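RNA 2'-o-ribose methyltransferase (Thermus thermophilus, PDB 1IPA) probably transfers a methyl group from S-adenosylmethionine to a ribose 2'-hydroxyl of RNA, using a catalytic domain built around a deep trefoil knot. Local coordinates at residues V120-E125 with A223-A228; L134-A139 with S249-L254; L200-N205 with L254-R259. One frame throughout, in Å; residues are numbered along the deposited sequence.

Overall arrangement
Along the chain from the N terminus, the first halves of all three contacts come in turn: strand end and following loop 120-125, helix segment 134-139 and loop 200-205. Their partners 223-228, 249-254 and 254-259 follow in the same order, so every pair of contacts crosses and none nests. Contact 1 closes a loop of 97 residues and ties strand 117-122 to helix 223-228. Contact 2 closes one of 109 residues and joins helix 127-140 to helix 246-261. Contact 3, spanning 48 residues, fastens the loop after strand 190-193 to that last helix. Segments 249-254 and 254-259 overlap at Leu254; contact 1 lies about 17 Å from contact 2, centre to centre.

Contact 1: residues V120-E125 with A223-A228; sequences VAVGLE and AAWLEA
Val122 sets a methyl group over one face of the Trp225 indole, and Val120 meets the benzo end of the same ring obliquely, at CH2 and CZ3. These two methyl groups are the tight part. CG2 of Val122 stands 4.0 Å from the centroid of the six-membered ring of Trp225, 24° off its normal, a CH-pi contact displaced toward the CE2-CZ2 side of the ring. CE2 of Trp225 lies 3.7 Å from CG2 of Val122. With CG1 anti to the backbone N (chi1 180°), Val122 keeps CG2 beside that N and over the indole face, the broader contact. CG1 of Val120 reaches CH2 of Trp225 at 3.7 Å. Two residues apart on a strand, the valines face the same way, and their branched side chains offer methyl groups to a broad flat partner. The other branch of Val122 is looser, its CG1 lying 4.1 Å from NE1 of Trp225. NE1 is hydrogen-bonded to OE2 of Glu176, so the indole can be buried while its one polar atom keeps a mate. Away from the ring the contact opens out: CA of Val122 is 9.5 Å from CA of Trp225, and Ala223, Ala224 and Glu227 face solvent. Replacing Trp225 by an alanine would probably strip both valines of their aromatic cover and leave Glu176 without the indole N-H. Val179 and Leu180 of helix 176-185 add to the packing round the indole; helices 176-185 and 223-228 cover this face of the parallel, Rossmann-like sheet of the SPOUT domain, in which strand 117-122 pairs with 144-148 and 210-214.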
ATOM      1  N   VAL A 120      -5.698   9.345   6.544  1.00 27.22           N
ATOM      2  CA  VAL A 120      -5.475   8.654   7.804  1.00 28.48           C
ATOM      3  C   VAL A 120      -6.389   7.433   7.820  1.00 29.09           C
ATOM      4  O   VAL A 120      -7.612   7.564   7.828  1.00 28.25           O
ATOM      5  CB  VAL A 120      -5.802   9.561   9.016  1.00 29.37           C
ATOM      6  CG1 VAL A 120      -5.533   8.818  10.314  1.00 30.40           C
ATOM      7  CG2 VAL A 120      -4.959  10.824   8.966  1.00 28.63           C
ATOM      8  N   ALA A 121      -5.795   6.246   7.802  1.00 29.80           N
ATOM      9  CA  ALA A 121      -6.573   5.020   7.819  1.00 33.16           C
ATOM     10  C   ALA A 121      -6.565   4.427   9.221  1.00 35.24           C
ATOM     11  O   ALA A 121      -5.507   4.189   9.804  1.00 37.40           O
ATOM     12  CB  ALA A 121      -6.011   4.028   6.813  1.00 34.47           C
ATOM     13  N   VAL A 122      -7.757   4.195   9.756  1.00 37.25           N
ATOM     14  CA  VAL A 122      -7.923   3.653  11.103  1.00 39.80           C
ATOM     15  C   VAL A 122      -8.515   2.245  11.082  1.00 42.17           C
ATOM     16  O   VAL A 122      -9.501   1.990  10.387  1.00 42.57           O
ATOM     17  CB  VAL A 122      -8.867   4.558  11.939  1.00 40.07           C
ATOM     18  CG1 VAL A 122      -9.038   3.985  13.337  1.00 39.57           C
ATOM     19  CG2 VAL A 122      -8.321   5.986  11.985  1.00 37.50           C
ATOM     20  N   GLY A 123      -7.914   1.343  11.855  1.00 43.73           N
ATOM     21  CA  GLY A 123      -8.400  -0.024  11.924  1.00 44.71           C
ATOM     22  C   GLY A 123      -8.098  -0.839  10.680  1.00 46.16           C
ATOM     23  O   GLY A 123      -8.762  -1.841  10.404  1.00 46.56           O
ATOM     24  N   LEU A 124      -7.098  -0.401   9.923  1.00 46.71           N
ATOM     25  CA  LEU A 124      -6.699  -1.092   8.700  1.00 46.83           C
ATOM     26  C   LEU A 124      -5.638  -2.127   9.064  1.00 46.94           C
ATOM     27  O   LEU A 124      -4.474  -1.780   9.285  1.00 46.44           O
ATOM     28  CB  LEU A 124      -6.127  -0.087   7.706  1.00 46.52           C
ATOM     29  CG  LEU A 124      -5.966  -0.557   6.268  1.00 47.18           C
ATOM     30  CD1 LEU A 124      -7.337  -0.883   5.704  1.00 47.82           C
ATOM     31  CD2 LEU A 124      -5.296   0.529   5.440  1.00 45.92           C
ATOM     32  N   GLU A 125      -6.047  -3.392   9.118  1.00 47.60           N
ATOM     33  CA  GLU A 125      -5.152  -4.483   9.490  1.00 47.81           C
ATOM     34  C   GLU A 125      -4.850  -5.491   8.390  1.00 46.62           C
ATOM     35  O   GLU A 125      -3.863  -6.221   8.471  1.00 47.14           O
ATOM     36  CB  GLU A 125      -5.735  -5.225  10.695  1.00 49.72           C
ATOM     37  CG  GLU A 125      -5.913  -4.351  11.922  1.00 52.99           C
ATOM     38  CD  GLU A 125      -7.283  -4.510  12.556  1.00 56.63           C
ATOM     39  OE1 GLU A 125      -7.561  -3.808  13.554  1.00 57.29           O
ATOM     40  OE2 GLU A 125      -8.084  -5.331  12.055  1.00 57.58           O
ATOM     41  N   ALA A 223     -15.067   7.811  19.067  1.00 47.62           N
ATOM     42  CA  ALA A 223     -15.387   9.179  19.460  1.00 43.92           C
ATOM     43  C   ALA A 223     -14.144  10.062  19.408  1.00 41.63           C
ATOM     44  O   ALA A 223     -14.213  11.220  18.999  1.00 39.20           O
ATOM     45  CB  ALA A 223     -15.990   9.197  20.865  1.00 43.83           C
ATOM     46  N   ALA A 224     -13.008   9.502  19.815  1.00 38.35           N
ATOM     47  CA  ALA A 224     -11.749  10.235  19.822  1.00 35.47           C
ATOM     48  C   ALA A 224     -11.515  10.962  18.502  1.00 35.37           C
ATOM     49  O   ALA A 224     -11.136  12.135  18.495  1.00 36.60           O
ATOM     50  CB  ALA A 224     -10.598   9.284  20.105  1.00 32.90           C
ATOM     51  N   TRP A 225     -11.740  10.269  17.389  1.00 34.31           N
ATOM     52  CA  TRP A 225     -11.544  10.867  16.069  1.00 34.21           C
ATOM     53  C   TRP A 225     -12.604  11.896  15.710  1.00 33.68           C
ATOM     54  O   TRP A 225     -12.305  12.890  15.057  1.00 33.28           O
ATOM     55  CB  TRP A 225     -11.502   9.789  14.980  1.00 32.37           C
ATOM     56  CG  TRP A 225     -10.296   8.924  15.086  1.00 33.25           C
ATOM     57  CD1 TRP A 225     -10.189   7.744  15.761  1.00 32.41           C
ATOM     58  CD2 TRP A 225      -8.987   9.222  14.585  1.00 33.68           C
ATOM     59  NE1 TRP A 225      -8.896   7.293  15.719  1.00 33.73           N
ATOM     60  CE2 TRP A 225      -8.136   8.179  15.005  1.00 31.45           C
ATOM     61  CE3 TRP A 225      -8.450  10.276  13.826  1.00 33.99           C
ATOM     62  CZ2 TRP A 225      -6.774   8.151  14.692  1.00 33.21           C
ATOM     63  CZ3 TRP A 225      -7.098  10.252  13.513  1.00 34.95           C
ATOM     64  CH2 TRP A 225      -6.273   9.191  13.948  1.00 35.59           C
ATOM     65  N   LEU A 226     -13.837  11.663  16.146  1.00 34.16           N
ATOM     66  CA  LEU A 226     -14.931  12.579  15.848  1.00 35.22           C
ATOM     67  C   LEU A 226     -14.864  13.895  16.622  1.00 35.83           C
ATOM     68  O   LEU A 226     -15.286  14.936  16.125  1.00 36.75           O
ATOM     69  CB  LEU A 226     -16.271  11.885  16.096  1.00 34.23           C
ATOM     70  CG  LEU A 226     -16.467  10.637  15.234  1.00 36.62           C
ATOM     71  CD1 LEU A 226     -17.888  10.117  15.367  1.00 36.45           C
ATOM     72  CD2 LEU A 226     -16.171  10.978  13.786  1.00 36.70           C
ATOM     73  N   GLU A 227     -14.328  13.847  17.833  1.00 36.86           N
ATOM     74  CA  GLU A 227     -14.203  15.038  18.654  1.00 38.78           C
ATOM     75  C   GLU A 227     -13.008  15.868  18.195  1.00 38.15           C
ATOM     76  O   GLU A 227     -12.984  17.085  18.364  1.00 36.89           O
ATOM     77  CB  GLU A 227     -14.035  14.640  20.124  1.00 43.65           C
ATOM     78  CG  GLU A 227     -15.225  13.855  20.668  1.00 50.51           C
ATOM     79  CD  GLU A 227     -15.020  13.356  22.089  1.00 55.40           C
ATOM     80  OE1 GLU A 227     -14.084  12.555  22.318  1.00 56.72           O
ATOM     81  OE2 GLU A 227     -15.800  13.763  22.980  1.00 59.12           O
ATOM     82  N   ALA A 228     -12.023  15.207  17.592  1.00 37.29           N
ATOM     83  CA  ALA A 228     -10.832  15.905  17.126  1.00 35.86           C
ATOM     84  C   ALA A 228     -10.986  16.537  15.748  1.00 35.98           C
ATOM     85  O   ALA A 228     -10.221  17.430  15.384  1.00 37.27           O
ATOM     86  CB  ALA A 228      -9.644  14.958  17.124  1.00 35.13           C
TER

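Contact 2: residues L134-A139 with S249-L254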
ATOM      1  N   LEU A 134      -3.429   2.157  -0.486  1.00 24.87           N
ATOM      2  CA  LEU A 134      -2.240   2.907  -0.923  1.00 21.50           C
ATOM      3  C   LEU A 134      -2.314   3.229  -2.407  1.00 18.79           C
ATOM      4  O   LEU A 134      -1.855   4.270  -2.852  1.00 17.81           O
ATOM      5  CB  LEU A 134      -0.967   2.107  -0.622  1.00 19.90           C
ATOM      6  CG  LEU A 134      -0.760   1.813   0.875  1.00 19.28           C
ATOM      7  CD1 LEU A 134       0.537   1.066   1.087  1.00 20.35           C
ATOM      8  CD2 LEU A 134      -0.732   3.113   1.659  1.00 16.24           C
ATOM      9  N   ARG A 135      -2.911   2.321  -3.164  1.00 21.19           N
ATOM     10  CA  ARG A 135      -3.066   2.496  -4.594  1.00 23.83           C
ATOM     11  C   ARG A 135      -4.022   3.659  -4.863  1.00 24.91           C
ATOM     12  O   ARG A 135      -3.763   4.497  -5.727  1.00 26.73           O
ATOM     13  CB  ARG A 135      -3.606   1.203  -5.200  1.00 25.43           C
ATOM     14  CG  ARG A 135      -3.671   1.169  -6.710  1.00 25.54           C
ATOM     15  CD  ARG A 135      -4.129  -0.209  -7.133  1.00 27.08           C
ATOM     16  NE  ARG A 135      -4.282  -0.362  -8.571  1.00 25.58           N
ATOM     17  CZ  ARG A 135      -4.769  -1.458  -9.140  1.00 27.78           C
ATOM     18  NH1 ARG A 135      -5.148  -2.485  -8.383  1.00 25.03           N
ATOM     19  NH2 ARG A 135      -4.880  -1.529 -10.461  1.00 26.36           N
ATOM     20  N   SER A 136      -5.125   3.710  -4.120  1.00 25.33           N
ATOM     21  CA  SER A 136      -6.096   4.796  -4.280  1.00 25.03           C
ATOM     22  C   SER A 136      -5.494   6.130  -3.848  1.00 23.35           C
ATOM     23  O   SER A 136      -5.715   7.147  -4.491  1.00 21.58           O
ATOM     24  CB  SER A 136      -7.356   4.532  -3.452  1.00 24.10           C
ATOM     25  OG  SER A 136      -8.142   3.514  -4.033  1.00 26.52           O
ATOM     26  N   ALA A 137      -4.743   6.121  -2.754  1.00 22.26           N
ATOM     27  CA  ALA A 137      -4.119   7.341  -2.262  1.00 22.50           C
ATOM     28  C   ALA A 137      -3.053   7.855  -3.245  1.00 22.93           C
ATOM     29  O   ALA A 137      -2.881   9.064  -3.428  1.00 23.18           O
ATOM     30  CB  ALA A 137      -3.506   7.090  -0.908  1.00 20.98           C
ATOM     31  N   ASP A 138      -2.345   6.936  -3.884  1.00 22.97           N
ATOM     32  CA  ASP A 138      -1.311   7.313  -4.841  1.00 25.20           C
ATOM     33  C   ASP A 138      -1.932   7.936  -6.094  1.00 23.96           C
ATOM     34  O   ASP A 138      -1.459   8.957  -6.596  1.00 22.50           O
ATOM     35  CB  ASP A 138      -0.491   6.085  -5.242  1.00 25.86           C
ATOM     36  CG  ASP A 138       0.365   6.333  -6.472  1.00 29.23           C
ATOM     37  OD1 ASP A 138       1.496   6.846  -6.332  1.00 30.45           O
ATOM     38  OD2 ASP A 138      -0.104   6.025  -7.590  1.00 27.95           O
ATOM     39  N   ALA A 139      -2.993   7.308  -6.590  1.00 23.55           N
ATOM     40  CA  ALA A 139      -3.673   7.780  -7.785  1.00 24.43           C
ATOM     41  C   ALA A 139      -4.246   9.182  -7.592  1.00 25.84           C
ATOM     42  O   ALA A 139      -4.168  10.024  -8.487  1.00 24.99           O
ATOM     43  CB  ALA A 139      -4.779   6.810  -8.165  1.00 23.67           C
ATOM     44  N   SER A 249     -13.627   3.979  -0.563  1.00 20.35           N
ATOM     45  CA  SER A 249     -13.956   5.207   0.172  1.00 23.07           C
ATOM     46  C   SER A 249     -12.796   6.213   0.125  1.00 22.67           C
ATOM     47  O   SER A 249     -13.012   7.422  -0.024  1.00 22.03           O
ATOM     48  CB  SER A 249     -14.287   4.909   1.644  1.00 22.21           C
ATOM     49  OG  SER A 249     -15.547   4.294   1.781  1.00 20.87           O
ATOM     50  N   ALA A 250     -11.574   5.700   0.249  1.00 20.47           N
ATOM     51  CA  ALA A 250     -10.393   6.543   0.233  1.00 20.06           C
ATOM     52  C   ALA A 250     -10.243   7.217  -1.118  1.00 20.20           C
ATOM     53  O   ALA A 250      -9.816   8.361  -1.187  1.00 19.66           O
ATOM     54  CB  ALA A 250      -9.149   5.724   0.561  1.00 20.90           C
ATOM     55  N   ALA A 251     -10.603   6.512  -2.192  1.00 20.82           N
ATOM     56  CA  ALA A 251     -10.508   7.095  -3.527  1.00 19.62           C
ATOM     57  C   ALA A 251     -11.527   8.221  -3.680  1.00 20.99           C
ATOM     58  O   ALA A 251     -11.201   9.308  -4.172  1.00 21.05           O
ATOM     59  CB  ALA A 251     -10.746   6.045  -4.584  1.00 20.67           C
ATOM     60  N   LEU A 252     -12.757   7.954  -3.253  1.00 19.37           N
ATOM     61  CA  LEU A 252     -13.824   8.939  -3.346  1.00 19.73           C
ATOM     62  C   LEU A 252     -13.446  10.249  -2.655  1.00 18.34           C
ATOM     63  O   LEU A 252     -13.457  11.305  -3.268  1.00 19.58           O
ATOM     64  CB  LEU A 252     -15.110   8.376  -2.730  1.00 18.13           C
ATOM     65  CG  LEU A 252     -15.737   7.230  -3.532  1.00 20.23           C
ATOM     66  CD1 LEU A 252     -16.878   6.582  -2.750  1.00 20.33           C
ATOM     67  CD2 LEU A 252     -16.239   7.779  -4.862  1.00 17.25           C
ATOM     68  N   LEU A 253     -13.109  10.165  -1.376  1.00 17.82           N
ATOM     69  CA  LEU A 253     -12.727  11.334  -0.596  1.00 19.03           C
ATOM     70  C   LEU A 253     -11.508  12.044  -1.178  1.00 19.78           C
ATOM     71  O   LEU A 253     -11.494  13.261  -1.296  1.00 21.72           O
ATOM     72  CB  LEU A 253     -12.426  10.913   0.843  1.00 18.92           C
ATOM     73  CG  LEU A 253     -13.578  10.183   1.533  1.00 16.68           C
ATOM     74  CD1 LEU A 253     -13.047   9.385   2.699  1.00 15.83           C
ATOM     75  CD2 LEU A 253     -14.637  11.188   1.969  1.00 14.35           C
ATOM     76  N   LEU A 254     -10.492  11.278  -1.554  1.00 21.41           N
ATOM     77  CA  LEU A 254      -9.274  11.862  -2.099  1.00 20.88           C
ATOM     78  C   LEU A 254      -9.450  12.469  -3.494  1.00 22.05           C
ATOM     79  O   LEU A 254      -8.828  13.498  -3.803  1.00 22.11           O
ATOM     80  CB  LEU A 254      -8.144  10.827  -2.076  1.00 18.50           C
ATOM     81  CG  LEU A 254      -7.821  10.330  -0.657  1.00 18.37           C
ATOM     82  CD1 LEU A 254      -6.652   9.365  -0.691  1.00 18.02           C
ATOM     83  CD2 LEU A 254      -7.499  11.514   0.244  1.00 17.24           C
TER
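Ser136 and Ala251 meet where the two segments come nearest, CA of Ser136 5.0 Å from CA of Ala251. The segment axes approach to 8.5 Å and are nearly parallel, crossing at -15°, and small residues at the interface make this spacing possible. The apolar contacts fall into two groups. CB of Ala251 packs 3.9 Å from CB of Ser136, with a van der Waals approach of 3.7 Å between CB of Ala251 and OG of Ser136 beside it. One turn on, Leu254 reaches across with a single branch: its CD1 lies 3.6 Å from CA of Ala137 and 3.9 Å from CB of Ala137, so the alanine leaves room for the longer leucine to rest almost on the helix backbone. The polar part comes from the hydroxyl of Ser136. With OG turned beside its own backbone N (chi1 -73°), it is hydrogen-bonded to O of Ser247, just before segment 249-254 on the same helix. On the sheet side, Ala137, Ala250 and Leu254 also touch Leu119 of strand 117-122, so both helices pack on one face of the parallel sheet of the knotted SPOUT domain. The chemistry thus implies a close, mostly apolar seam, in which one hydroxyl adds a directional tie without needing bulk.

Contact 3: residues L200-N205 with L254-R259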
ATOM      1  N   LEU A 200     -22.582  15.950   3.660  1.00 29.73           N
ATOM      2  CA  LEU A 200     -22.111  15.040   2.636  1.00 29.25           C
ATOM      3  C   LEU A 200     -20.650  15.410   2.427  1.00 30.59           C
ATOM      4  O   LEU A 200     -20.266  16.568   2.645  1.00 30.62           O
ATOM      5  CB  LEU A 200     -22.902  15.246   1.346  1.00 29.41           C
ATOM      6  CG  LEU A 200     -24.287  14.597   1.287  1.00 26.92           C
ATOM      7  CD1 LEU A 200     -25.003  15.011   0.014  1.00 25.97           C
ATOM      8  CD2 LEU A 200     -24.125  13.085   1.338  1.00 24.81           C
ATOM      9  N   TYR A 201     -19.838  14.442   2.010  1.00 29.26           N
ATOM     10  CA  TYR A 201     -18.421  14.700   1.820  1.00 27.89           C
ATOM     11  C   TYR A 201     -18.117  15.789   0.794  1.00 28.38           C
ATOM     12  O   TYR A 201     -17.093  16.462   0.899  1.00 28.91           O
ATOM     13  CB  TYR A 201     -17.676  13.391   1.492  1.00 24.96           C
ATOM     14  CG  TYR A 201     -17.836  12.849   0.089  1.00 24.23           C
ATOM     15  CD1 TYR A 201     -16.818  13.003  -0.850  1.00 24.10           C
ATOM     16  CD2 TYR A 201     -18.982  12.150  -0.293  1.00 24.19           C
ATOM     17  CE1 TYR A 201     -16.927  12.469  -2.133  1.00 23.00           C
ATOM     18  CE2 TYR A 201     -19.107  11.614  -1.581  1.00 23.23           C
ATOM     19  CZ  TYR A 201     -18.071  11.777  -2.490  1.00 24.26           C
ATOM     20  OH  TYR A 201     -18.160  11.245  -3.748  1.00 23.97           O
ATOM     21  N   TRP A 202     -19.006  15.983  -0.177  1.00 28.42           N
ATOM     22  CA  TRP A 202     -18.802  17.015  -1.203  1.00 30.18           C
ATOM     23  C   TRP A 202     -18.856  18.420  -0.640  1.00 30.45           C
ATOM     24  O   TRP A 202     -18.366  19.350  -1.263  1.00 32.14           O
ATOM     25  CB  TRP A 202     -19.877  16.951  -2.283  1.00 26.83           C
ATOM     26  CG  TRP A 202     -19.881  15.721  -3.081  1.00 29.02           C
ATOM     27  CD1 TRP A 202     -18.906  15.288  -3.931  1.00 27.20           C
ATOM     28  CD2 TRP A 202     -20.926  14.750  -3.133  1.00 27.49           C
ATOM     29  NE1 TRP A 202     -19.285  14.108  -4.512  1.00 28.81           N
ATOM     30  CE2 TRP A 202     -20.519  13.752  -4.039  1.00 28.45           C
ATOM     31  CE3 TRP A 202     -22.169  14.630  -2.504  1.00 28.51           C
ATOM     32  CZ2 TRP A 202     -21.313  12.638  -4.332  1.00 29.89           C
ATOM     33  CZ3 TRP A 202     -22.959  13.524  -2.795  1.00 31.78           C
ATOM     34  CH2 TRP A 202     -22.524  12.541  -3.704  1.00 29.14           C
ATOM     35  N   GLU A 203     -19.475  18.571   0.524  1.00 32.39           N
ATOM     36  CA  GLU A 203     -19.634  19.881   1.147  1.00 34.37           C
ATOM     37  C   GLU A 203     -18.466  20.323   2.007  1.00 34.64           C
ATOM     38  O   GLU A 203     -18.359  21.504   2.359  1.00 34.85           O
ATOM     39  CB  GLU A 203     -20.916  19.900   1.976  1.00 36.92           C
ATOM     40  CG  GLU A 203     -22.125  19.464   1.183  1.00 41.76           C
ATOM     41  CD  GLU A 203     -23.397  19.550   1.977  1.00 46.05           C
ATOM     42  OE1 GLU A 203     -23.792  20.686   2.316  1.00 48.97           O
ATOM     43  OE2 GLU A 203     -23.996  18.486   2.263  1.00 46.86           O
ATOM     44  N   ALA A 204     -17.595  19.384   2.359  1.00 32.88           N
ATOM     45  CA  ALA A 204     -16.436  19.728   3.164  1.00 32.37           C
ATOM     46  C   ALA A 204     -15.461  20.504   2.291  1.00 32.91           C
ATOM     47  O   ALA A 204     -15.495  20.394   1.072  1.00 33.31           O
ATOM     48  CB  ALA A 204     -15.775  18.478   3.691  1.00 32.08           C
ATOM     49  N   ASN A 205     -14.603  21.289   2.930  1.00 34.40           N
ATOM     50  CA  ASN A 205     -13.591  22.096   2.253  1.00 35.93           C
ATOM     51  C   ASN A 205     -12.276  21.335   2.325  1.00 36.48           C
ATOM     52  O   ASN A 205     -11.608  21.339   3.365  1.00 37.59           O
ATOM     53  CB  ASN A 205     -13.444  23.447   2.965  1.00 37.36           C
ATOM     54  CG  ASN A 205     -12.270  24.265   2.454  1.00 38.11           C
ATOM     55  OD1 ASN A 205     -11.991  25.343   2.969  1.00 41.28           O
ATOM     56  ND2 ASN A 205     -11.583  23.762   1.441  1.00 38.98           N
ATOM     57  N   LEU A 254     -10.492  11.278  -1.554  1.00 21.41           N
ATOM     58  CA  LEU A 254      -9.274  11.862  -2.099  1.00 20.88           C
ATOM     59  C   LEU A 254      -9.450  12.469  -3.494  1.00 22.05           C
ATOM     60  O   LEU A 254      -8.828  13.498  -3.803  1.00 22.11           O
ATOM     61  CB  LEU A 254      -8.144  10.827  -2.076  1.00 18.50           C
ATOM     62  CG  LEU A 254      -7.821  10.330  -0.657  1.00 18.37           C
ATOM     63  CD1 LEU A 254      -6.652   9.365  -0.691  1.00 18.02           C
ATOM     64  CD2 LEU A 254      -7.499  11.514   0.244  1.00 17.24           C
ATOM     65  N   TYR A 255     -10.288  11.860  -4.334  1.00 21.34           N
ATOM     66  CA  TYR A 255     -10.524  12.424  -5.658  1.00 21.28           C
ATOM     67  C   TYR A 255     -11.355  13.691  -5.572  1.00 20.38           C
ATOM     68  O   TYR A 255     -11.233  14.564  -6.411  1.00 21.81           O
ATOM     69  CB  TYR A 255     -11.197  11.416  -6.594  1.00 20.65           C
ATOM     70  CG  TYR A 255     -10.177  10.655  -7.405  1.00 19.37           C
ATOM     71  CD1 TYR A 255      -9.521   9.541  -6.870  1.00 19.21           C
ATOM     72  CD2 TYR A 255      -9.799  11.099  -8.671  1.00 17.69           C
ATOM     73  CE1 TYR A 255      -8.512   8.894  -7.574  1.00 17.05           C
ATOM     74  CE2 TYR A 255      -8.793  10.456  -9.383  1.00 17.94           C
ATOM     75  CZ  TYR A 255      -8.154   9.359  -8.828  1.00 17.76           C
ATOM     76  OH  TYR A 255      -7.156   8.725  -9.526  1.00 18.75           O
ATOM     77  N   GLU A 256     -12.202  13.788  -4.554  1.00 23.16           N
ATOM     78  CA  GLU A 256     -13.019  14.980  -4.352  1.00 22.18           C
ATOM     79  C   GLU A 256     -12.098  16.115  -3.904  1.00 22.23           C
ATOM     80  O   GLU A 256     -12.365  17.286  -4.167  1.00 22.67           O
ATOM     81  CB  GLU A 256     -14.091  14.732  -3.283  1.00 20.58           C
ATOM     82  CG  GLU A 256     -14.714  16.029  -2.701  1.00 24.36           C
ATOM     83  CD  GLU A 256     -15.435  16.902  -3.745  1.00 26.77           C
ATOM     84  OE1 GLU A 256     -15.801  18.050  -3.402  1.00 28.57           O
ATOM     85  OE2 GLU A 256     -15.643  16.448  -4.893  1.00 24.15           O
ATOM     86  N   ALA A 257     -11.022  15.760  -3.209  1.00 23.41           N
ATOM     87  CA  ALA A 257     -10.057  16.759  -2.751  1.00 25.93           C
ATOM     88  C   ALA A 257      -9.328  17.264  -3.989  1.00 27.48           C
ATOM     89  O   ALA A 257      -9.100  18.455  -4.145  1.00 29.54           O
ATOM     90  CB  ALA A 257      -9.078  16.139  -1.783  1.00 24.38           C
ATOM     91  N   LEU A 258      -8.984  16.336  -4.876  1.00 28.80           N
ATOM     92  CA  LEU A 258      -8.304  16.659  -6.118  1.00 29.59           C
ATOM     93  C   LEU A 258      -9.212  17.491  -7.015  1.00 31.90           C
ATOM     94  O   LEU A 258      -8.741  18.346  -7.764  1.00 32.80           O
ATOM     95  CB  LEU A 258      -7.897  15.370  -6.844  1.00 28.39           C
ATOM     96  CG  LEU A 258      -7.281  15.523  -8.240  1.00 30.86           C
ATOM     97  CD1 LEU A 258      -5.898  16.156  -8.117  1.00 30.24           C
ATOM     98  CD2 LEU A 258      -7.189  14.159  -8.931  1.00 28.87           C
ATOM     99  N   ARG A 259     -10.518  17.244  -6.943  1.00 32.68           N
ATOM    100  CA  ARG A 259     -11.461  17.988  -7.771  1.00 33.36           C
ATOM    101  C   ARG A 259     -11.559  19.442  -7.306  1.00 34.80           C
ATOM    102  O   ARG A 259     -11.667  20.355  -8.123  1.00 34.43           O
ATOM    103  CB  ARG A 259     -12.852  17.341  -7.732  1.00 30.81           C
ATOM    104  CG  ARG A 259     -13.873  17.994  -8.682  1.00 31.11           C
ATOM    105  CD  ARG A 259     -15.293  17.548  -8.395  1.00 29.87           C
ATOM    106  NE  ARG A 259     -15.767  18.085  -7.125  1.00 31.55           N
ATOM    107  CZ  ARG A 259     -16.186  19.334  -6.955  1.00 31.46           C
ATOM    108  NH1 ARG A 259     -16.200  20.175  -7.978  1.00 34.28           N
ATOM    109  NH2 ARG A 259     -16.572  19.749  -5.762  1.00 30.85           N
TER
HETATM  110  O   HOH W   1     -16.676  14.093  -5.850  1.00 29.50           O
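Tyr201 and Trp202 both present ring edges to Glu256, while turning faces toward each other. On one face of the Tyr201 ring lies CD1 of Trp202, displaced toward the rim; on one face of the indole lies CE2 of Tyr201, 3.5 Å above the Trp202 plane. At the tyrosine edge, near the ring plane, CE1 of Tyr201 touches CB of Glu256 at 3.8 Å. At the indole edge, in plane, CD1 of Trp202 is 3.6 Å from OE2 of Glu256, with a water and CD1 of Leu200 elsewhere along the rim. The carboxylate stands almost perpendicular to both rings. The tyrosine reaches the helix because its CG sits between backbone N and carbonyl carbon (chi1 76°), which carries the ring across to Leu252 and Leu253 as well.

This is where the loop between strands 190-193 and 210-214 is fastened to the C-terminal helix 246-261 of the SPOUT domain; in this superfamily the knot is made by threading the C-terminal part of the chain through a loop.

Glutamate suits the position because its aliphatic part can pack against tyrosine while its head gathers polar partners. Bent at chi2 (61°), it is gripped side-on by Arg259 one turn later: NE of Arg259 meets OE2 of Glu256 at 2.8 Å, nearly straight at 175°, and NH2 of Arg259 meets OE1 of Glu256 at 3.0 Å on the syn lone pair. OE2 of Glu256 also accepts from the water at 2.7 Å, and that water takes a weak bond from NE1 of Trp202. The amide NE2 of Gln260 is bonded to both OE1 of Glu256 and the carbonyl oxygen of Ala204, joining helix and loop a second time.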